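Local coordinates for protein profilin-1A (PDB 1ACF) that binds monomeric actin one to one, blocking or promoting its polymerisation according to concentration, and, by binding PIP2, inhibits formation of IP3 and DG, at residues 91-96 and 120-125; 17-21 and 31-35; 64-68 and 78-82; 52-56 and 69-73. All blocks are in the same frame, centred on the assembly; numbering follows the deposited sequence.

In the fold
The first contact to close along the chain is interaction 2, where residues 31-35 return to strand 18-23 at the end of the first hairpin. Two later contacts cross, because their segments alternate: interaction 4 opens at residues 52-56, interaction 3 opens at 64-68, then 69-73 closes interaction 4 and 78-82 closes interaction 3. Both use strand 65-72, so helix 53-58 and strand 76-81 are tied to successive parts of one bent strand. Interaction 1 follows in series and joins the turn before strand 94-100 to the end of the C-terminal helix 106-121. All four reach the same antiparallel sheet, and I21 of interaction 2 packs directly on L96 of interaction 1.

Interaction 1. Residues 91-96 and 120-125; sequences TSKAIL and LIGQGF
F125, T91 and L120 carry this contact, in which the C-terminal carboxylate of F125 docks on the turn at T91-A94. F125 O takes the backbone N-H of K93 (K93 N to F125 O 2.9 Å, 151° at the hydrogen), which approaches from above the carboxylate plane. T91 OG1 also lies 3.0 Å from F125 O, but A94 O is within reach of the same proton. On the other oxygen, S92 OG makes a weak bond to F125 OXT at 2.8 Å and S92 N a longer weak one. Small hydroxyl residues suit this place, since they meet a carboxylate without crowding it. K93 bends at its last torsion (chi4 74°), bringing NZ to G124 O at 3.0 Å while it also donates to S92 OG; its positive charge probably helps to balance the terminus.

T91 turns its carbon side to the helix, with CB 3.8 Å from I121 CG1. Deeper in, L120 CD1 meets L96 CD2 at 4.0 Å, branched leucines filling the space between helix and strand. The F125 side chain points away from residues 91-96, and its ring packs edge-to-face with W2. G124 has positive phi (106°), which suits glycine; G124 N bonds back to I121 O and F125 N to L120 O. This Schellman motif ends the C-terminal helix of the profilin fold and brings the terminus onto the turn between strands 84-90 and 94-100.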
loop_
_atom_site.group_PDB
_atom_site.type_symbol
_atom_site.label_atom_id
_atom_site.label_comp_id
_atom_site.label_asym_id
_atom_site.label_seq_id
_atom_site.Cartn_x
_atom_site.Cartn_y
_atom_site.Cartn_z
ATOM N N THR A 91 -2.511 6.483 -6.662
ATOM C CA THR A 91 -2.011 7.474 -7.623
ATOM C C THR A 91 -3.066 7.670 -8.721
ATOM O O THR A 91 -4.209 7.194 -8.594
ATOM C CB THR A 91 -0.577 7.140 -8.103
ATOM O OG1 THR A 91 -0.513 5.885 -8.846
ATOM C CG2 THR A 91 0.415 7.156 -6.925
ATOM N N SER A 92 -2.682 8.221 -9.824
ATOM C CA SER A 92 -3.599 8.409 -10.976
ATOM C C SER A 92 -3.993 7.105 -11.599
ATOM O O SER A 92 -5.203 6.878 -11.933
ATOM C CB SER A 92 -2.980 9.378 -11.968
ATOM O OG SER A 92 -2.240 8.648 -12.942
ATOM N N LYS A 93 -2.997 6.213 -11.785
ATOM C CA LYS A 93 -3.247 4.901 -12.424
ATOM C C LYS A 93 -2.891 3.647 -11.626
ATOM O O LYS A 93 -3.052 2.530 -12.170
ATOM C CB LYS A 93 -2.372 4.828 -13.717
ATOM C CG LYS A 93 -2.821 5.799 -14.773
ATOM C CD LYS A 93 -1.666 6.140 -15.731
ATOM C CE LYS A 93 -2.175 7.360 -16.535
ATOM N NZ LYS A 93 -2.134 8.544 -15.620
ATOM N N ALA A 94 -2.364 3.796 -10.423
ATOM C CA ALA A 94 -1.850 2.672 -9.632
ATOM C C ALA A 94 -2.044 2.889 -8.149
ATOM O O ALA A 94 -2.429 3.988 -7.715
ATOM C CB ALA A 94 -0.298 2.603 -9.857
ATOM N N ILE A 95 -1.759 1.775 -7.456
ATOM C CA ILE A 95 -1.827 1.809 -5.983
ATOM C C ILE A 95 -0.506 1.256 -5.391
ATOM O O ILE A 95 -0.121 0.171 -5.772
ATOM C CB ILE A 95 -3.006 1.018 -5.356
ATOM C CG1 ILE A 95 -4.348 1.409 -6.026
ATOM C CG2 ILE A 95 -2.996 1.420 -3.829
ATOM C CD1 ILE A 95 -5.478 0.329 -5.894
ATOM N N LEU A 96 0.028 2.065 -4.513
ATOM C CA LEU A 96 1.253 1.758 -3.778
ATOM C C LEU A 96 0.853 1.134 -2.419
ATOM O O LEU A 96 -0.034 1.699 -1.781
ATOM C CB LEU A 96 2.196 2.918 -3.500
ATOM C CG LEU A 96 2.675 3.789 -4.591
ATOM C CD1 LEU A 96 3.727 4.787 -4.180
ATOM C CD2 LEU A 96 3.231 2.870 -5.703
ATOM N N LEU A 120 5.638 9.753 -8.438
ATOM C CA LEU A 120 5.074 8.930 -9.479
ATOM C C LEU A 120 3.924 9.623 -10.246
ATOM O O LEU A 120 3.805 9.384 -11.429
ATOM C CB LEU A 120 4.778 7.528 -9.041
ATOM C CG LEU A 120 5.922 6.556 -8.717
ATOM C CD1 LEU A 120 5.287 5.300 -8.126
ATOM C CD2 LEU A 120 6.769 6.318 -9.940
ATOM N N ILE A 121 3.122 10.361 -9.548
ATOM C CA ILE A 121 2.026 11.167 -10.179
ATOM C C ILE A 121 2.654 12.128 -11.203
ATOM O O ILE A 121 2.412 12.129 -12.436
ATOM C CB ILE A 121 1.333 11.856 -8.969
ATOM C CG1 ILE A 121 0.302 10.836 -8.382
ATOM C CG2 ILE A 121 0.675 13.191 -9.337
ATOM C CD1 ILE A 121 -0.548 11.404 -7.255
ATOM N N GLY A 122 3.578 12.928 -10.738
ATOM C CA GLY A 122 4.408 13.843 -11.481
ATOM C C GLY A 122 5.018 13.162 -12.699
ATOM O O GLY A 122 5.400 13.818 -13.674
ATOM N N GLN A 123 5.132 11.875 -12.781
ATOM C CA GLN A 123 5.709 11.193 -13.950
ATOM C C GLN A 123 4.543 10.814 -14.870
ATOM O O GLN A 123 4.867 10.372 -15.969
ATOM C CB GLN A 123 6.394 9.858 -13.655
ATOM C CG GLN A 123 7.465 9.775 -12.593
ATOM C CD GLN A 123 8.808 9.988 -13.229
ATOM O OE1 GLN A 123 9.446 9.038 -13.717
ATOM N NE2 GLN A 123 9.150 11.265 -13.277
ATOM N N GLY A 124 3.326 10.922 -14.381
ATOM C CA GLY A 124 2.223 10.465 -15.285
ATOM C C GLY A 124 1.632 9.124 -14.857
ATOM O O GLY A 124 0.846 8.542 -15.645
ATOM N N PHE A 125 1.986 8.665 -13.662
ATOM C CA PHE A 125 1.531 7.364 -13.135
ATOM C C PHE A 125 0.495 7.557 -12.047
ATOM O O PHE A 125 -0.077 6.479 -11.780
ATOM C CB PHE A 125 2.704 6.513 -12.608
ATOM C CG PHE A 125 3.725 6.266 -13.697
ATOM C CD1 PHE A 125 3.347 5.718 -14.903
ATOM C CD2 PHE A 125 5.062 6.653 -13.478
ATOM C CE1 PHE A 125 4.301 5.543 -15.894
ATOM C CE2 PHE A 125 6.054 6.457 -14.442
ATOM C CZ PHE A 125 5.664 5.893 -15.664
ATOM O OXT PHE A 125 0.197 8.638 -11.552
#

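Interaction 2. Residues 17-21 and 31-35; sequences TQAAI and TSAGF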
loop_
_atom_site.group_PDB
_atom_site.type_symbol
_atom_site.label_atom_id
_atom_site.label_comp_id
_atom_site.label_asym_id
_atom_site.label_seq_id
_atom_site.Cartn_x
_atom_site.Cartn_y
_atom_site.Cartn_z
ATOM N N THR A 17 9.031 -2.845 4.805
ATOM C CA THR A 17 9.481 -4.210 4.818
ATOM C C THR A 17 9.139 -4.979 3.574
ATOM O O THR A 17 9.993 -5.756 3.125
ATOM C CB THR A 17 8.905 -5.002 6.076
ATOM O OG1 THR A 17 9.701 -4.493 7.208
ATOM C CG2 THR A 17 9.054 -6.528 5.993
ATOM N N GLN A 18 7.905 -4.875 3.120
ATOM C CA GLN A 18 7.331 -5.538 1.948
ATOM C C GLN A 18 6.520 -4.453 1.178
ATOM O O GLN A 18 5.832 -3.687 1.907
ATOM C CB GLN A 18 6.280 -6.597 2.376
ATOM C CG GLN A 18 6.853 -7.649 3.315
ATOM C CD GLN A 18 5.928 -8.738 3.716
ATOM O OE1 GLN A 18 5.980 -9.861 3.193
ATOM N NE2 GLN A 18 5.042 -8.458 4.639
ATOM N N ALA A 19 6.639 -4.462 -0.115
ATOM C CA ALA A 19 5.887 -3.439 -0.955
ATOM C C ALA A 19 5.391 -4.051 -2.244
ATOM O O ALA A 19 5.931 -4.990 -2.864
ATOM C CB ALA A 19 6.773 -2.226 -1.180
ATOM N N ALA A 20 4.267 -3.557 -2.707
ATOM C CA ALA A 20 3.701 -4.017 -4.000
ATOM C C ALA A 20 3.174 -2.749 -4.714
ATOM O O ALA A 20 2.981 -1.740 -4.021
ATOM C CB ALA A 20 2.620 -5.049 -3.862
ATOM N N ILE A 21 3.018 -2.877 -6.020
ATOM C CA ILE A 21 2.458 -1.806 -6.850
ATOM C C ILE A 21 1.312 -2.416 -7.653
ATOM O O ILE A 21 1.550 -3.390 -8.405
ATOM C CB ILE A 21 3.424 -1.014 -7.765
ATOM C CG1 ILE A 21 4.291 0.021 -7.028
ATOM C CG2 ILE A 21 2.534 -0.279 -8.823
ATOM C CD1 ILE A 21 5.433 0.549 -7.962
ATOM N N THR A 31 5.951 -6.892 -7.171
ATOM C CA THR A 31 5.886 -7.166 -5.703
ATOM C C THR A 31 7.217 -7.507 -5.091
ATOM O O THR A 31 8.042 -8.064 -5.821
ATOM C CB THR A 31 4.743 -8.262 -5.524
ATOM O OG1 THR A 31 4.297 -8.135 -4.157
ATOM C CG2 THR A 31 5.059 -9.604 -6.080
ATOM N N SER A 32 7.420 -7.238 -3.790
ATOM C CA SER A 32 8.695 -7.629 -3.110
ATOM C C SER A 32 8.668 -9.150 -2.919
ATOM O O SER A 32 7.572 -9.689 -2.650
ATOM C CB SER A 32 9.013 -6.885 -1.849
ATOM O OG SER A 32 7.908 -6.932 -0.961
ATOM N N ALA A 33 9.804 -9.784 -3.148
ATOM C CA ALA A 33 9.932 -11.278 -3.081
ATOM C C ALA A 33 9.179 -11.808 -1.878
ATOM O O ALA A 33 9.403 -11.277 -0.763
ATOM C CB ALA A 33 11.427 -11.652 -3.118
ATOM N N GLY A 34 8.284 -12.765 -2.030
ATOM C CA GLY A 34 7.510 -13.258 -0.901
ATOM C C GLY A 34 6.334 -12.460 -0.449
ATOM O O GLY A 34 5.563 -12.936 0.435
ATOM N N PHE A 35 6.108 -11.226 -0.912
ATOM C CA PHE A 35 4.888 -10.457 -0.527
ATOM C C PHE A 35 3.780 -10.740 -1.557
ATOM O O PHE A 35 3.970 -10.616 -2.765
ATOM C CB PHE A 35 5.189 -9.020 -0.301
ATOM C CG PHE A 35 4.021 -8.144 0.051
ATOM C CD1 PHE A 35 3.190 -8.480 1.124
ATOM C CD2 PHE A 35 3.711 -7.012 -0.690
ATOM C CE1 PHE A 35 2.155 -7.675 1.539
ATOM C CE2 PHE A 35 2.674 -6.141 -0.282
ATOM C CZ PHE A 35 1.916 -6.477 0.866
#
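T31 faces A20 as an antiparallel non-hydrogen-bonded pair, their CA atoms 4.2 Å apart, and T31 OG1 touches A20 CB at 3.5 Å. The short alanine lets the T31 hydroxyl come directly against its methyl; that hydroxyl lies anti to the T31 backbone N (chi1 -157°) and donates to F35 O within the same segment.

S32 continues the pairing in two ways. Its N-H goes to A19 O (S32 N to A19 O 2.9 Å); S32 N lies nearly in line with the A19 carbonyl, though the bond is bent at the hydrogen (144°). Its hydroxyl then stands in for a backbone acceptor: A19 N donates to S32 OG at 2.9 Å, so both polar backbone atoms of A19 are bound by one serine. The chain next leaves the strand in a type II turn from S32 to F35, where G34 has the positive phi (80°) that glycine tolerates.

F35 brings its ring back over the strand. Q18 CB sits over one face, 3.9 Å from the F35 ring centroid, in a CH-pi contact; A19 O lies at the ring edge, and F35 CE2 reaches A20 CB at 3.7 Å. Around this hairpin, within a region predicted to bind actin, F35 also rests on V99 of strand 94-100, while A19 and S32 touch L10 and V11 of helix 2-11.

Interaction 3. Residues 64-68 and 78-82; sequences GVHYV and YGKKG
V68 and K80 form an antiparallel hydrogen-bonded pair in the beta hairpin of strands 65-72 and 76-81. Both bonds of the pair are made: V68 N reaches K80 O at 3.0 Å and is nearly straight (175°), and K80 N reaches V68 O at 2.9 Å, in the carbonyl plane. V68 O gains a further, weaker partner in the CA-H of G79, 3.4 Å from it. The local strand directions differ by 114°, far from the 180° of an ideal antiparallel pair, and within residues 64-68 and 78-82 the pairing comes down to this one bridge.

Glycine suits position 79 because the Y67 side chain fills the space into which a beta carbon would point. Y67 bonds to F60 and G79 to V86 on the neighbouring strands, while Y78 continues the hairpin with L70 and R71. Polar side-chain ends are satisfied outside the hairpin: H66 ND1 by D61, H66 NE2 weakly by G58 O, and the Y78 hydroxyl by E114.

K81 crosses the Y67 side chain at about a right angle, with K81 CB 3.8 Å from Y67 CD2. V65 CG1 lies over one face of the Y67 ring and 3.8 Å from K81 CG; the same methyl stands beside the amine, 3.7 Å from K81 NZ.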
loop_
_atom_site.group_PDB
_atom_site.type_symbol
_atom_site.label_atom_id
_atom_site.label_comp_id
_atom_site.label_asym_id
_atom_site.label_seq_id
_atom_site.Cartn_x
_atom_site.Cartn_y
_atom_site.Cartn_z
ATOM N N GLY A 64 -2.585 -12.297 3.943
ATOM C CA GLY A 64 -2.717 -12.957 5.246
ATOM C C GLY A 64 -2.791 -12.137 6.496
ATOM O O GLY A 64 -3.059 -12.714 7.594
ATOM N N VAL A 65 -2.580 -10.821 6.444
ATOM C CA VAL A 65 -2.731 -10.038 7.655
ATOM C C VAL A 65 -4.015 -9.224 7.579
ATOM O O VAL A 65 -4.257 -8.526 6.561
ATOM C CB VAL A 65 -1.525 -9.131 7.908
ATOM C CG1 VAL A 65 -1.664 -8.465 9.258
ATOM C CG2 VAL A 65 -0.207 -9.806 7.673
ATOM N N HIS A 66 -4.807 -9.289 8.597
ATOM C CA HIS A 66 -6.021 -8.453 8.630
ATOM C C HIS A 66 -5.687 -7.215 9.455
ATOM O O HIS A 66 -5.388 -7.210 10.674
ATOM C CB HIS A 66 -7.233 -9.146 9.169
ATOM C CG HIS A 66 -8.533 -8.402 9.139
ATOM N ND1 HIS A 66 -9.515 -8.621 8.191
ATOM C CD2 HIS A 66 -9.018 -7.459 10.003
ATOM C CE1 HIS A 66 -10.539 -7.829 8.430
ATOM N NE2 HIS A 66 -10.245 -7.136 9.503
ATOM N N TYR A 67 -5.758 -6.074 8.775
ATOM C CA TYR A 67 -5.523 -4.789 9.395
ATOM C C TYR A 67 -6.838 -4.059 9.656
ATOM O O TYR A 67 -7.830 -4.282 8.981
ATOM C CB TYR A 67 -4.723 -3.911 8.406
ATOM C CG TYR A 67 -3.364 -4.471 8.083
ATOM C CD1 TYR A 67 -3.232 -5.358 7.026
ATOM C CD2 TYR A 67 -2.240 -4.002 8.759
ATOM C CE1 TYR A 67 -1.977 -5.868 6.668
ATOM C CE2 TYR A 67 -0.991 -4.521 8.431
ATOM C CZ TYR A 67 -0.872 -5.424 7.396
ATOM O OH TYR A 67 0.378 -5.903 7.067
ATOM N N VAL A 68 -6.803 -3.193 10.621
ATOM C CA VAL A 68 -7.981 -2.364 10.917
ATOM C C VAL A 68 -7.600 -1.010 10.316
ATOM O O VAL A 68 -6.426 -0.661 10.396
ATOM C CB VAL A 68 -8.434 -2.323 12.376
ATOM C CG1 VAL A 68 -8.692 -3.740 12.899
ATOM C CG2 VAL A 68 -7.557 -1.499 13.291
ATOM N N TYR A 78 -4.792 3.757 5.364
ATOM C CA TYR A 78 -3.824 3.260 6.354
ATOM C C TYR A 78 -4.471 2.131 7.217
ATOM O O TYR A 78 -5.605 2.213 7.712
ATOM C CB TYR A 78 -3.284 4.394 7.203
ATOM C CG TYR A 78 -2.392 5.420 6.523
ATOM C CD1 TYR A 78 -2.143 5.480 5.152
ATOM C CD2 TYR A 78 -1.912 6.468 7.317
ATOM C CE1 TYR A 78 -1.401 6.520 4.594
ATOM C CE2 TYR A 78 -1.179 7.512 6.793
ATOM C CZ TYR A 78 -0.908 7.520 5.421
ATOM O OH TYR A 78 -0.141 8.567 4.982
ATOM N N GLY A 79 -3.653 1.092 7.369
ATOM C CA GLY A 79 -3.975 -0.114 8.143
ATOM C C GLY A 79 -2.980 -0.275 9.305
ATOM O O GLY A 79 -1.787 0.115 9.173
ATOM N N LYS A 80 -3.526 -0.826 10.366
ATOM C CA LYS A 80 -2.702 -1.040 11.582
ATOM C C LYS A 80 -3.096 -2.407 12.142
ATOM O O LYS A 80 -4.279 -2.762 12.151
ATOM C CB LYS A 80 -2.853 -0.005 12.676
ATOM C CG LYS A 80 -1.828 -0.118 13.806
ATOM C CD LYS A 80 -2.270 0.621 15.089
ATOM C CE LYS A 80 -3.470 -0.063 15.730
ATOM N NZ LYS A 80 -4.212 0.893 16.605
ATOM N N LYS A 81 -2.076 -3.116 12.486
ATOM C CA LYS A 81 -2.140 -4.473 13.121
ATOM C C LYS A 81 -1.023 -4.367 14.195
ATOM O O LYS A 81 0.178 -4.467 13.885
ATOM C CB LYS A 81 -1.999 -5.638 12.186
ATOM C CG LYS A 81 -2.343 -7.031 12.740
ATOM C CD LYS A 81 -1.149 -7.612 13.495
ATOM C CE LYS A 81 -1.286 -9.077 13.856
ATOM N NZ LYS A 81 -1.208 -9.953 12.642
ATOM N N GLY A 82 -1.505 -4.014 15.387
ATOM C CA GLY A 82 -0.611 -3.802 16.532
ATOM C C GLY A 82 0.413 -2.728 16.156
ATOM O O GLY A 82 0.087 -1.614 15.746
#

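Interaction 4. Residues 52-56 and 69-73; sequences ADAIR and TLRAD
T69 and A72 of strand 65-72 receive the first turn of helix 53-58, beside a classic beta bulge in which L70 and R71 both face Y78. The polar part of the contact rests on T69. Its hydroxyl donates to I55 O (T69 OG1 to I55 O 2.8 Å), standing 57° out of the carbonyl plane; OG1 lies beside the T69 backbone N (chi1 -46°), on the side turned to the helix. A water bridges the same two segments, accepting from T69 N at 3.1 Å and donating to R56 O at 3.2 Å. Threonine suits this place because its two branches do different work: the hydroxyl oxygen that bonds to I55 O also rests against I55 CG2 (T69 OG1 to I55 CG2 3.4 Å), the side chains crossing at about a right angle, while the methyl T69 CG2 faces R56 CD at 4.4 Å. The rest of I55 turns to T44 and A48 of helix 39-50 and to F60.

Apolar packing is made by two alanines, small enough to let helix and strand come close: A52, the N-cap residue, places CB 3.7 Å from A72 CB. R56 folds against A72. Its chain bends at the second and third torsions, so that the edge of the guanidinium meets the alanine methyl, with R56 NE 3.8 Å from A72 CB.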
loop_
_atom_site.group_PDB
_atom_site.type_symbol
_atom_site.label_atom_id
_atom_site.label_comp_id
_atom_site.label_asym_id
_atom_site.label_seq_id
_atom_site.Cartn_x
_atom_site.Cartn_y
_atom_site.Cartn_z
ATOM N N ALA A 52 -15.187 3.641 0.823
ATOM C CA ALA A 52 -14.532 3.062 1.969
ATOM C C ALA A 52 -15.539 2.625 3.055
ATOM O O ALA A 52 -15.133 2.608 4.217
ATOM C CB ALA A 52 -13.599 4.087 2.630
ATOM N N ASP A 53 -16.781 2.348 2.680
ATOM C CA ASP A 53 -17.813 1.913 3.654
ATOM C C ASP A 53 -17.415 0.580 4.296
ATOM O O ASP A 53 -17.219 0.489 5.515
ATOM C CB ASP A 53 -19.182 1.774 2.964
ATOM C CG ASP A 53 -20.094 2.971 3.258
ATOM O OD1 ASP A 53 -19.812 3.774 4.172
ATOM O OD2 ASP A 53 -21.098 3.019 2.490
ATOM N N ALA A 54 -17.328 -0.398 3.396
ATOM C CA ALA A 54 -16.929 -1.753 3.771
ATOM C C ALA A 54 -15.768 -1.697 4.781
ATOM O O ALA A 54 -16.025 -1.931 5.984
ATOM C CB ALA A 54 -16.544 -2.551 2.526
ATOM N N ILE A 55 -14.611 -1.380 4.281
ATOM C CA ILE A 55 -13.318 -1.266 4.899
ATOM C C ILE A 55 -13.239 -0.476 6.160
ATOM O O ILE A 55 -12.510 -0.804 7.130
ATOM C CB ILE A 55 -12.265 -0.806 3.811
ATOM C CG1 ILE A 55 -11.602 -2.048 3.136
ATOM C CG2 ILE A 55 -11.191 0.184 4.240
ATOM C CD1 ILE A 55 -12.588 -2.994 2.397
ATOM N N ARG A 56 -13.931 0.646 6.263
ATOM C CA ARG A 56 -13.881 1.492 7.473
ATOM C C ARG A 56 -14.395 0.704 8.668
ATOM O O ARG A 56 -13.873 0.728 9.807
ATOM C CB ARG A 56 -14.644 2.803 7.193
ATOM C CG ARG A 56 -14.378 4.006 8.015
ATOM C CD ARG A 56 -13.142 4.803 7.741
ATOM N NE ARG A 56 -13.346 5.615 6.550
ATOM C CZ ARG A 56 -14.364 6.463 6.372
ATOM N NH1 ARG A 56 -15.186 6.878 7.330
ATOM N NH2 ARG A 56 -14.764 6.713 5.092
ATOM N N THR A 69 -8.614 -0.345 9.755
ATOM C CA THR A 69 -8.469 0.945 9.117
ATOM C C THR A 69 -8.292 2.131 10.059
ATOM O O THR A 69 -9.196 2.440 10.840
ATOM C CB THR A 69 -9.705 1.258 8.171
ATOM O OG1 THR A 69 -9.907 0.046 7.418
ATOM C CG2 THR A 69 -9.471 2.490 7.303
ATOM N N LEU A 70 -7.133 2.751 9.935
ATOM C CA LEU A 70 -6.793 3.934 10.723
ATOM C C LEU A 70 -7.321 5.217 10.000
ATOM O O LEU A 70 -7.904 6.064 10.668
ATOM C CB LEU A 70 -5.307 3.981 10.911
ATOM C CG LEU A 70 -4.495 3.507 12.054
ATOM C CD1 LEU A 70 -3.005 3.587 11.631
ATOM C CD2 LEU A 70 -4.735 4.389 13.271
ATOM N N ARG A 71 -7.096 5.309 8.718
ATOM C CA ARG A 71 -7.440 6.387 7.779
ATOM C C ARG A 71 -7.868 5.923 6.393
ATOM O O ARG A 71 -7.223 5.025 5.785
ATOM C CB ARG A 71 -6.204 7.319 7.783
ATOM C CG ARG A 71 -5.886 8.101 6.550
ATOM C CD ARG A 71 -4.940 9.239 6.732
ATOM N NE ARG A 71 -4.364 9.746 5.504
ATOM C CZ ARG A 71 -3.682 10.869 5.259
ATOM N NH1 ARG A 71 -3.512 11.846 6.153
ATOM N NH2 ARG A 71 -3.117 11.144 4.071
ATOM N N ALA A 72 -8.946 6.413 5.774
ATOM C CA ALA A 72 -9.460 6.083 4.444
ATOM C C ALA A 72 -10.152 7.311 3.766
ATOM O O ALA A 72 -11.143 7.895 4.229
ATOM C CB ALA A 72 -10.417 4.915 4.295
ATOM N N ASP A 73 -9.542 7.658 2.668
ATOM C CA ASP A 73 -9.927 8.771 1.765
ATOM C C ASP A 73 -9.707 8.326 0.322
ATOM O O ASP A 73 -9.535 7.109 0.072
ATOM C CB ASP A 73 -9.325 10.072 2.188
ATOM C CG ASP A 73 -7.860 10.261 2.258
ATOM O OD1 ASP A 73 -7.139 10.042 1.278
ATOM O OD2 ASP A 73 -7.326 10.763 3.265
HETATM O O HOH W 1 -11.531 -1.394 10.279
#